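BlEst2 (Bacillus licheniformis, PDB 6WPX) probably hydrolyses ester bonds as an esterase or lipase, and in its propeptide form carries a C-terminal domain with an autoinhibitory effect. Local coordinates at residues A[50-55]-A[61-66]; A[291-296]-A[301-306]; A[470-473]-A[479-482]. One frame throughout, in Å; residues are numbered along the deposited sequence.

Contact 1. Residues A[50-55]-A[61-66]; sequences IVFVHG and SAWFDE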
loop_
_atom_site.group_PDB
_atom_site.type_symbol
_atom_site.label_atom_id
_atom_site.label_comp_id
_atom_site.label_asym_id
_atom_site.label_seq_id
_atom_site.Cartn_x
_atom_site.Cartn_y
_atom_site.Cartn_z
ATOM N N ILE A 50 4.979 7.509 25.674
ATOM C CA ILE A 50 4.637 7.145 24.292
ATOM C C ILE A 50 4.722 5.656 24.119
ATOM O O ILE A 50 5.738 5.062 24.457
ATOM C CB ILE A 50 5.542 7.859 23.255
ATOM C CG1 ILE A 50 5.546 9.385 23.419
ATOM C CG2 ILE A 50 5.171 7.438 21.837
ATOM C CD1 ILE A 50 6.838 10.019 22.874
ATOM N N VAL A 51 3.695 5.065 23.519
ATOM C CA VAL A 51 3.725 3.658 23.135
ATOM C C VAL A 51 3.957 3.635 21.626
ATOM O O VAL A 51 3.142 4.157 20.863
ATOM C CB VAL A 51 2.460 2.874 23.550
ATOM C CG1 VAL A 51 2.495 1.441 22.996
ATOM C CG2 VAL A 51 2.320 2.861 25.060
ATOM N N PHE A 52 5.082 3.038 21.210
ATOM C CA PHE A 52 5.454 2.933 19.798
ATOM C C PHE A 52 4.924 1.644 19.235
ATOM O O PHE A 52 5.160 0.578 19.806
ATOM C CB PHE A 52 6.971 3.076 19.618
ATOM C CG PHE A 52 7.447 4.487 19.884
ATOM C CD1 PHE A 52 7.448 5.446 18.866
ATOM C CD2 PHE A 52 7.899 4.861 21.148
ATOM C CE1 PHE A 52 7.900 6.747 19.111
ATOM C CE2 PHE A 52 8.390 6.155 21.378
ATOM C CZ PHE A 52 8.381 7.087 20.358
ATOM N N VAL A 53 4.135 1.756 18.145
ATOM C CA VAL A 53 3.449 0.624 17.514
ATOM C C VAL A 53 3.970 0.409 16.094
ATOM O O VAL A 53 3.835 1.296 15.249
ATOM C CB VAL A 53 1.903 0.761 17.583
ATOM C CG1 VAL A 53 1.204 -0.492 17.023
ATOM C CG2 VAL A 53 1.434 1.025 19.015
ATOM N N HIS A 54 4.600 -0.753 15.856
ATOM C CA HIS A 54 5.171 -1.121 14.556
ATOM C C HIS A 54 4.080 -1.387 13.489
ATOM O O HIS A 54 2.882 -1.479 13.796
ATOM C CB HIS A 54 6.066 -2.359 14.693
ATOM C CG HIS A 54 5.282 -3.598 15.049
ATOM N ND1 HIS A 54 4.615 -4.336 14.086
ATOM C CD2 HIS A 54 5.048 -4.149 16.262
ATOM C CE1 HIS A 54 4.029 -5.332 14.740
ATOM N NE2 HIS A 54 4.259 -5.250 16.056
ATOM N N GLY A 55 4.537 -1.630 12.270
ATOM C CA GLY A 55 3.655 -1.884 11.145
ATOM C C GLY A 55 3.679 -3.307 10.657
ATOM O O GLY A 55 4.142 -4.229 11.345
ATOM N N SER A 61 11.403 -4.008 17.139
ATOM C CA SER A 61 12.766 -3.768 16.646
ATOM C C SER A 61 12.840 -2.684 15.545
ATOM O O SER A 61 13.907 -2.102 15.342
ATOM C CB SER A 61 13.422 -5.071 16.200
ATOM O OG SER A 61 12.767 -5.574 15.048
ATOM N N ALA A 62 11.690 -2.360 14.893
ATOM C CA ALA A 62 11.593 -1.297 13.882
ATOM C C ALA A 62 12.051 0.041 14.511
ATOM O O ALA A 62 12.616 0.877 13.824
ATOM C CB ALA A 62 10.153 -1.154 13.420
ATOM N N TRP A 63 11.840 0.210 15.826
ATOM C CA TRP A 63 12.191 1.443 16.531
ATOM C C TRP A 63 13.639 1.488 16.964
ATOM O O TRP A 63 14.095 2.538 17.397
ATOM C CB TRP A 63 11.242 1.668 17.735
ATOM C CG TRP A 63 9.797 1.596 17.335
ATOM C CD1 TRP A 63 8.934 0.556 17.555
ATOM C CD2 TRP A 63 9.091 2.534 16.497
ATOM N NE1 TRP A 63 7.711 0.827 16.973
ATOM C CE2 TRP A 63 7.781 2.033 16.321
ATOM C CE3 TRP A 63 9.420 3.789 15.944
ATOM C CZ2 TRP A 63 6.791 2.750 15.628
ATOM C CZ3 TRP A 63 8.450 4.474 15.226
ATOM C CH2 TRP A 63 7.160 3.948 15.058
ATOM N N PHE A 64 14.374 0.364 16.842
ATOM C CA PHE A 64 15.759 0.289 17.289
ATOM C C PHE A 64 16.759 -0.048 16.192
ATOM O O PHE A 64 17.875 0.465 16.255
ATOM C CB PHE A 64 15.896 -0.729 18.444
ATOM C CG PHE A 64 15.120 -0.358 19.690
ATOM C CD1 PHE A 64 13.766 -0.652 19.803
ATOM C CD2 PHE A 64 15.745 0.278 20.750
ATOM C CE1 PHE A 64 13.058 -0.301 20.951
ATOM C CE2 PHE A 64 15.039 0.590 21.911
ATOM C CZ PHE A 64 13.704 0.307 22.000
ATOM N N ASP A 65 16.391 -0.900 15.196
ATOM C CA ASP A 65 17.339 -1.275 14.144
ATOM C C ASP A 65 17.712 -0.071 13.282
ATOM O O ASP A 65 16.863 0.514 12.621
ATOM C CB ASP A 65 16.846 -2.482 13.322
ATOM C CG ASP A 65 16.610 -3.749 14.132
ATOM O OD1 ASP A 65 17.270 -3.917 15.188
ATOM O OD2 ASP A 65 15.821 -4.601 13.679
ATOM N N GLU A 66 18.989 0.346 13.374
ATOM C CA GLU A 66 19.528 1.520 12.665
ATOM C C GLU A 66 18.600 2.713 12.938
ATOM O O GLU A 66 18.311 3.504 12.040
ATOM C CB GLU A 66 19.688 1.228 11.148
ATOM C CG GLU A 66 20.741 0.156 10.892
ATOM C CD GLU A 66 21.008 -0.196 9.446
ATOM O OE1 GLU A 66 20.668 0.605 8.546
ATOM O OE2 GLU A 66 21.630 -1.257 9.216
HETATM O O HOH W 1 6.343 -1.467 18.305
#
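With CG set anti to the carbonyl carbon in both residues (chi1 -70° in Phe-52, -52° in Trp-63), the two aromatic side chains are brought against each other between strand 50-53 and the 3-10 turn that follows it. Phe-52 meets the indole twice. Phe-52 CB sits over the five-membered ring of Trp-63, 3.5 Å from its centroid and close to the ring normal, a CH-pi contact. The phenyl ring then turns an edge to the face of the six-membered ring, Phe-52 CD1 lying 3.9 Å from Trp-63 CE3, with the planes at 52°. Strand 50-53 belongs to the central, largely parallel sheet of an alpha/beta-hydrolase fold, and residues 61-66 lie in the connection to helix 69-75, whose Met-69 touches both aromatic side chains. The indole edge faces the strand backbone: Trp-63 CZ2 comes within 3.3 Å of Val-53 O. Beside it, a water in the indole plane accepts from Trp-63 NE1 at 3.0 Å and donates to Phe-52 O at 2.8 Å, so the buried indole N-H is satisfied by this water. Farther along, Ala-62 CB rests 4.4 Å from His-54 CB, while the imidazole leads off to Leu-85, whose backbone N-H is bonded to His-54 NE2.

Contact 2. Residues A[291-296]-A[301-306]; sequences FIRGGE and REEEFA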
loop_
_atom_site.group_PDB
_atom_site.type_symbol
_atom_site.label_atom_id
_atom_site.label_comp_id
_atom_site.label_asym_id
_atom_site.label_seq_id
_atom_site.Cartn_x
_atom_site.Cartn_y
_atom_site.Cartn_z
ATOM N N PHE A 291 0.224 -1.455 -17.235
ATOM C CA PHE A 291 -0.013 -2.654 -18.025
ATOM C C PHE A 291 0.601 -3.725 -17.157
ATOM O O PHE A 291 1.740 -3.564 -16.683
ATOM C CB PHE A 291 0.646 -2.635 -19.418
ATOM C CG PHE A 291 0.495 -3.982 -20.097
ATOM C CD1 PHE A 291 -0.732 -4.385 -20.617
ATOM C CD2 PHE A 291 1.571 -4.860 -20.187
ATOM C CE1 PHE A 291 -0.868 -5.615 -21.258
ATOM C CE2 PHE A 291 1.436 -6.091 -20.832
ATOM C CZ PHE A 291 0.216 -6.463 -21.361
ATOM N N ILE A 292 -0.153 -4.802 -16.914
ATOM C CA ILE A 292 0.279 -5.859 -15.999
ATOM C C ILE A 292 0.073 -7.245 -16.537
ATOM O O ILE A 292 -0.989 -7.557 -17.060
ATOM C CB ILE A 292 -0.456 -5.721 -14.612
ATOM C CG1 ILE A 292 -0.310 -4.326 -13.988
ATOM C CG2 ILE A 292 -0.051 -6.820 -13.604
ATOM C CD1 ILE A 292 -1.273 -4.066 -12.846
ATOM N N ARG A 293 1.080 -8.117 -16.300
ATOM C CA ARG A 293 1.029 -9.553 -16.564
ATOM C C ARG A 293 1.670 -10.286 -15.396
ATOM O O ARG A 293 2.364 -9.688 -14.596
ATOM C CB ARG A 293 1.669 -9.936 -17.920
ATOM C CG ARG A 293 0.858 -9.498 -19.152
ATOM C CD ARG A 293 -0.456 -10.269 -19.291
ATOM N NE ARG A 293 -1.241 -9.878 -20.475
ATOM C CZ ARG A 293 -2.168 -8.926 -20.483
ATOM N NH1 ARG A 293 -2.392 -8.200 -19.399
ATOM N NH2 ARG A 293 -2.841 -8.658 -21.590
ATOM N N GLY A 294 1.386 -11.562 -15.285
ATOM C CA GLY A 294 1.938 -12.416 -14.251
ATOM C C GLY A 294 1.903 -13.858 -14.696
ATOM O O GLY A 294 1.247 -14.200 -15.675
ATOM N N GLY A 295 2.589 -14.709 -13.966
ATOM C CA GLY A 295 2.629 -16.124 -14.307
ATOM C C GLY A 295 3.822 -16.777 -13.672
ATOM O O GLY A 295 4.366 -16.278 -12.683
ATOM N N GLU A 296 4.239 -17.869 -14.258
ATOM C CA GLU A 296 5.391 -18.638 -13.841
ATOM C C GLU A 296 6.278 -18.799 -15.048
ATOM O O GLU A 296 5.794 -18.800 -16.192
ATOM C CB GLU A 296 4.954 -20.011 -13.315
ATOM C CG GLU A 296 4.422 -19.927 -11.890
ATOM C CD GLU A 296 3.813 -21.195 -11.312
ATOM O OE1 GLU A 296 3.482 -22.122 -12.087
ATOM O OE2 GLU A 296 3.646 -21.249 -10.075
ATOM N N ARG A 301 10.651 -16.572 -20.632
ATOM C CA ARG A 301 9.305 -16.030 -20.697
ATOM C C ARG A 301 9.397 -14.675 -21.343
ATOM O O ARG A 301 10.157 -13.811 -20.891
ATOM C CB ARG A 301 8.638 -15.912 -19.313
ATOM C CG ARG A 301 7.234 -15.266 -19.347
ATOM C CD ARG A 301 6.224 -16.245 -19.917
ATOM N NE ARG A 301 4.837 -15.832 -19.757
ATOM C CZ ARG A 301 3.945 -16.461 -19.002
ATOM N NH1 ARG A 301 4.300 -17.515 -18.279
ATOM N NH2 ARG A 301 2.698 -16.021 -18.936
ATOM N N GLU A 302 8.601 -14.483 -22.386
ATOM C CA GLU A 302 8.538 -13.199 -23.065
ATOM C C GLU A 302 7.134 -12.656 -22.947
ATOM O O GLU A 302 6.167 -13.418 -23.032
ATOM C CB GLU A 302 8.970 -13.308 -24.527
ATOM C CG GLU A 302 10.371 -13.881 -24.715
ATOM C CD GLU A 302 10.978 -13.787 -26.107
ATOM O OE1 GLU A 302 12.194 -13.510 -26.177
ATOM O OE2 GLU A 302 10.281 -14.043 -27.117
ATOM N N GLU A 303 7.026 -11.341 -22.728
ATOM C CA GLU A 303 5.746 -10.639 -22.647
ATOM C C GLU A 303 5.802 -9.422 -23.533
ATOM O O GLU A 303 6.649 -8.547 -23.334
ATOM C CB GLU A 303 5.403 -10.208 -21.191
ATOM C CG GLU A 303 4.980 -11.351 -20.286
ATOM C CD GLU A 303 3.670 -12.062 -20.589
ATOM O OE1 GLU A 303 3.428 -13.106 -19.942
ATOM O OE2 GLU A 303 2.912 -11.616 -21.482
ATOM N N GLU A 304 4.920 -9.374 -24.515
ATOM C CA GLU A 304 4.850 -8.226 -25.407
ATOM C C GLU A 304 3.963 -7.169 -24.776
ATOM O O GLU A 304 3.111 -7.483 -23.954
ATOM C CB GLU A 304 4.282 -8.615 -26.777
ATOM C CG GLU A 304 5.238 -9.435 -27.624
ATOM C CD GLU A 304 4.740 -9.707 -29.031
ATOM O OE1 GLU A 304 3.518 -9.607 -29.279
ATOM O OE2 GLU A 304 5.584 -10.029 -29.895
ATOM N N PHE A 305 4.181 -5.926 -25.133
ATOM C CA PHE A 305 3.339 -4.832 -24.675
ATOM C C PHE A 305 3.424 -3.687 -25.657
ATOM O O PHE A 305 4.496 -3.381 -26.167
ATOM C CB PHE A 305 3.629 -4.389 -23.223
ATOM C CG PHE A 305 4.951 -3.712 -22.955
ATOM C CD1 PHE A 305 6.094 -4.462 -22.687
ATOM C CD2 PHE A 305 5.042 -2.330 -22.907
ATOM C CE1 PHE A 305 7.318 -3.837 -22.421
ATOM C CE2 PHE A 305 6.268 -1.700 -22.645
ATOM C CZ PHE A 305 7.394 -2.456 -22.386
ATOM N N ALA A 306 2.283 -3.068 -25.915
ATOM C CA ALA A 306 2.145 -1.917 -26.776
ATOM C C ALA A 306 2.550 -0.662 -26.013
ATOM O O ALA A 306 2.256 -0.507 -24.818
ATOM C CB ALA A 306 0.697 -1.785 -27.237
HETATM O O HOH W 2 0.189 -12.555 -22.199
HETATM O O HOH W 3 0.435 -16.518 -16.993
HETATM O O HOH W 4 1.292 -13.584 -18.349
HETATM O O HOH W 5 2.208 -18.981 -16.271
#
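Phe-305 CB approaches the Phe-291 ring obliquely, 3.7 Å from Phe-291 CE2, while Phe-291 CZ stands over the centre of the guanidinium of Arg-293, two residues on in the same strand, 3.5 Å above its plane. At the edge of that guanidinium lies a water that donates to Glu-303 OE2, although its bond to Arg-293 NE is weak. The Arg-301 guanidinium has two waters in plane at its edge: one accepts from NH2 and donates to Gly-294 O, the other accepts from NH1 and from Glu-296 N. Arg-293 and Glu-303 meet through the bent arginine chain, Arg-293 CG to Glu-303 OE2 at 3.8 Å; Arg-293 NH1 turns back to Ile-292 O and reaches Asp-452 in a salt bridge. The strands run antiparallel at 167°, but with axes 9.0 Å apart they are not paired. Each edges a separate antiparallel sheet, 290-297 bonding to 377-386 and 300-307 to 365-372, and Phe-305 packs on Trp-367 of one and Phe-381 of the other, consistent with a sandwich-like packing whose seam side chains and water bridge. Arg-301 NE is paired with Glu-303 OE1 on its own strand at 3.1 Å, a salt bridge that steadies the guanidinium, while Arg-301 NH1 comes 2.9 Å from Glu-296 O opposite. A further water, weakly bound to NH2, donates to both Gly-294 O and Glu-303 OE1.

Contact 3. Residues A[470-473]-A[479-482]; sequences SIYV and KFEN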
loop_
_atom_site.group_PDB
_atom_site.type_symbol
_atom_site.label_atom_id
_atom_site.label_comp_id
_atom_site.label_asym_id
_atom_site.label_seq_id
_atom_site.Cartn_x
_atom_site.Cartn_y
_atom_site.Cartn_z
ATOM N N SER A 470 -10.574 -3.053 -6.276
ATOM C CA SER A 470 -10.676 -3.697 -4.978
ATOM C C SER A 470 -12.027 -3.353 -4.392
ATOM O O SER A 470 -12.304 -2.191 -4.136
ATOM C CB SER A 470 -9.567 -3.197 -4.055
ATOM O OG SER A 470 -9.631 -3.838 -2.793
ATOM N N ILE A 471 -12.873 -4.352 -4.199
ATOM C CA ILE A 471 -14.246 -4.142 -3.718
ATOM C C ILE A 471 -14.589 -5.067 -2.584
ATOM O O ILE A 471 -14.476 -6.278 -2.723
ATOM C CB ILE A 471 -15.295 -4.269 -4.882
ATOM C CG1 ILE A 471 -14.933 -3.355 -6.082
ATOM C CG2 ILE A 471 -16.744 -3.993 -4.387
ATOM C CD1 ILE A 471 -15.607 -3.651 -7.384
ATOM N N TYR A 472 -15.070 -4.504 -1.470
ATOM C CA TYR A 472 -15.536 -5.348 -0.379
ATOM C C TYR A 472 -17.051 -5.322 -0.430
ATOM O O TYR A 472 -17.635 -4.257 -0.605
ATOM C CB TYR A 472 -15.027 -4.876 0.990
ATOM C CG TYR A 472 -15.556 -5.714 2.134
ATOM C CD1 TYR A 472 -15.091 -7.008 2.348
ATOM C CD2 TYR A 472 -16.561 -5.235 2.972
ATOM C CE1 TYR A 472 -15.599 -7.798 3.378
ATOM C CE2 TYR A 472 -17.055 -6.005 4.024
ATOM C CZ TYR A 472 -16.567 -7.284 4.226
ATOM O OH TYR A 472 -17.072 -8.055 5.243
ATOM N N VAL A 473 -17.686 -6.479 -0.276
ATOM C CA VAL A 473 -19.147 -6.594 -0.273
ATOM C C VAL A 473 -19.522 -7.273 1.041
ATOM O O VAL A 473 -19.036 -8.373 1.319
ATOM C CB VAL A 473 -19.708 -7.317 -1.530
ATOM C CG1 VAL A 473 -21.237 -7.436 -1.477
ATOM C CG2 VAL A 473 -19.283 -6.603 -2.810
ATOM N N LYS A 479 -21.546 -2.428 -1.286
ATOM C CA LYS A 479 -20.241 -2.426 -1.957
ATOM C C LYS A 479 -19.362 -1.282 -1.424
ATOM O O LYS A 479 -19.811 -0.134 -1.337
ATOM C CB LYS A 479 -20.402 -2.275 -3.486
ATOM C CG LYS A 479 -21.483 -3.146 -4.118
ATOM C CD LYS A 479 -21.937 -2.590 -5.484
ATOM C CE LYS A 479 -21.469 -3.481 -6.580
ATOM N NZ LYS A 479 -22.112 -3.137 -7.873
ATOM N N PHE A 480 -18.093 -1.607 -1.124
ATOM C CA PHE A 480 -17.084 -0.685 -0.621
ATOM C C PHE A 480 -15.898 -0.679 -1.558
ATOM O O PHE A 480 -15.229 -1.708 -1.761
ATOM C CB PHE A 480 -16.674 -1.032 0.823
ATOM C CG PHE A 480 -17.824 -0.982 1.789
ATOM C CD1 PHE A 480 -18.636 -2.088 1.982
ATOM C CD2 PHE A 480 -18.111 0.182 2.496
ATOM C CE1 PHE A 480 -19.720 -2.029 2.865
ATOM C CE2 PHE A 480 -19.187 0.233 3.381
ATOM C CZ PHE A 480 -19.976 -0.873 3.569
ATOM N N GLU A 481 -15.701 0.468 -2.202
ATOM C CA GLU A 481 -14.637 0.689 -3.168
ATOM C C GLU A 481 -14.202 2.116 -3.051
ATOM O O GLU A 481 -15.042 3.027 -3.049
ATOM C CB GLU A 481 -15.110 0.397 -4.597
ATOM C CG GLU A 481 -13.977 0.358 -5.606
ATOM C CD GLU A 481 -14.408 0.065 -7.029
ATOM O OE1 GLU A 481 -15.625 -0.115 -7.257
ATOM O OE2 GLU A 481 -13.535 0.030 -7.923
ATOM N N ASN A 482 -12.889 2.311 -2.962
ATOM C CA ASN A 482 -12.303 3.639 -2.821
ATOM C C ASN A 482 -12.119 4.315 -4.178
ATOM O O ASN A 482 -11.712 3.667 -5.138
ATOM C CB ASN A 482 -10.981 3.548 -2.065
ATOM C CG ASN A 482 -10.544 4.828 -1.405
ATOM O OD1 ASN A 482 -11.300 5.800 -1.266
ATOM N ND2 ASN A 482 -9.308 4.840 -0.951
HETATM O O HOH W 6 -10.932 0.130 -3.718
HETATM O O HOH W 7 -10.613 -0.049 -6.646
#
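Backbone hydrogen bonds join Tyr-472 and Phe-480 in both directions: Tyr-472 N donates to Phe-480 O at 2.8 Å, and Phe-480 N to Tyr-472 O at 2.7 Å. Together they make this an antiparallel hydrogen-bonded pair, and Val-473 with Lys-479 forms the neighbouring non-hydrogen-bonded pair. A CA-H...O contact supplements each carbonyl, with Ile-471 CA lying 3.3 Å from Phe-480 O and Lys-479 CA facing Tyr-472 O. Among the apolar contacts, Tyr-472 and Phe-480 project side by side from the same face, and Phe-480 CD1 comes to the edge of the tyrosine ring, 3.9 Å from Tyr-472 CD2, while its own ring edge lies near Tyr-472 O. Helix 181-191 packs against this face, touching Tyr-472 through Ser-186 and Phe-480 through Lys-185 and Asp-189. The segments are the two arms of a beta hairpin that ends the modelled chain, strand 479-480 being one of the two outermost strands of a five-stranded antiparallel sheet. On the other face Ile-471 CG2 lies alongside Lys-479 CB. Of the polar side chains, Glu-481, its CG anti to the backbone N (chi1 -169°), lies extended across Ile-471, with Glu-481 OE1 3.5 Å from Ile-471 CG1 and held by Arg-469 in a salt bridge. Two waters bridge the segments beside the direct bonds. One donates to Ser-470 O at 2.7 Å and accepts from Asn-482 N; another accepts from Ser-470 N and donates to Glu-481 OE2. The hydroxyl of Ser-470 accepts from the backbone N-H of Gly-182.

Overall arrangement
The three contacts show how local chemistry follows place in the fold. Contact 1 is buried in the alpha/beta-hydrolase part and is mainly aromatic, with a single bridging water. Contacts 2 and 3 are partly buried and lie across the chain's centre from it, contact 1 being about 38 Å and 32 Å from contacts 2 and 3, centre to centre. They share a neighbour: strand 462-473, one arm of the hairpin in contact 3, also touches residues of contact 2 farther along its length. Yet contact 2 spans two separate sheets through an apolar end at Phe-291 and Phe-305 and charged side chains and water beyond, whereas contact 3 joins adjacent strands of one sheet by direct backbone bonds, water taking over toward its end.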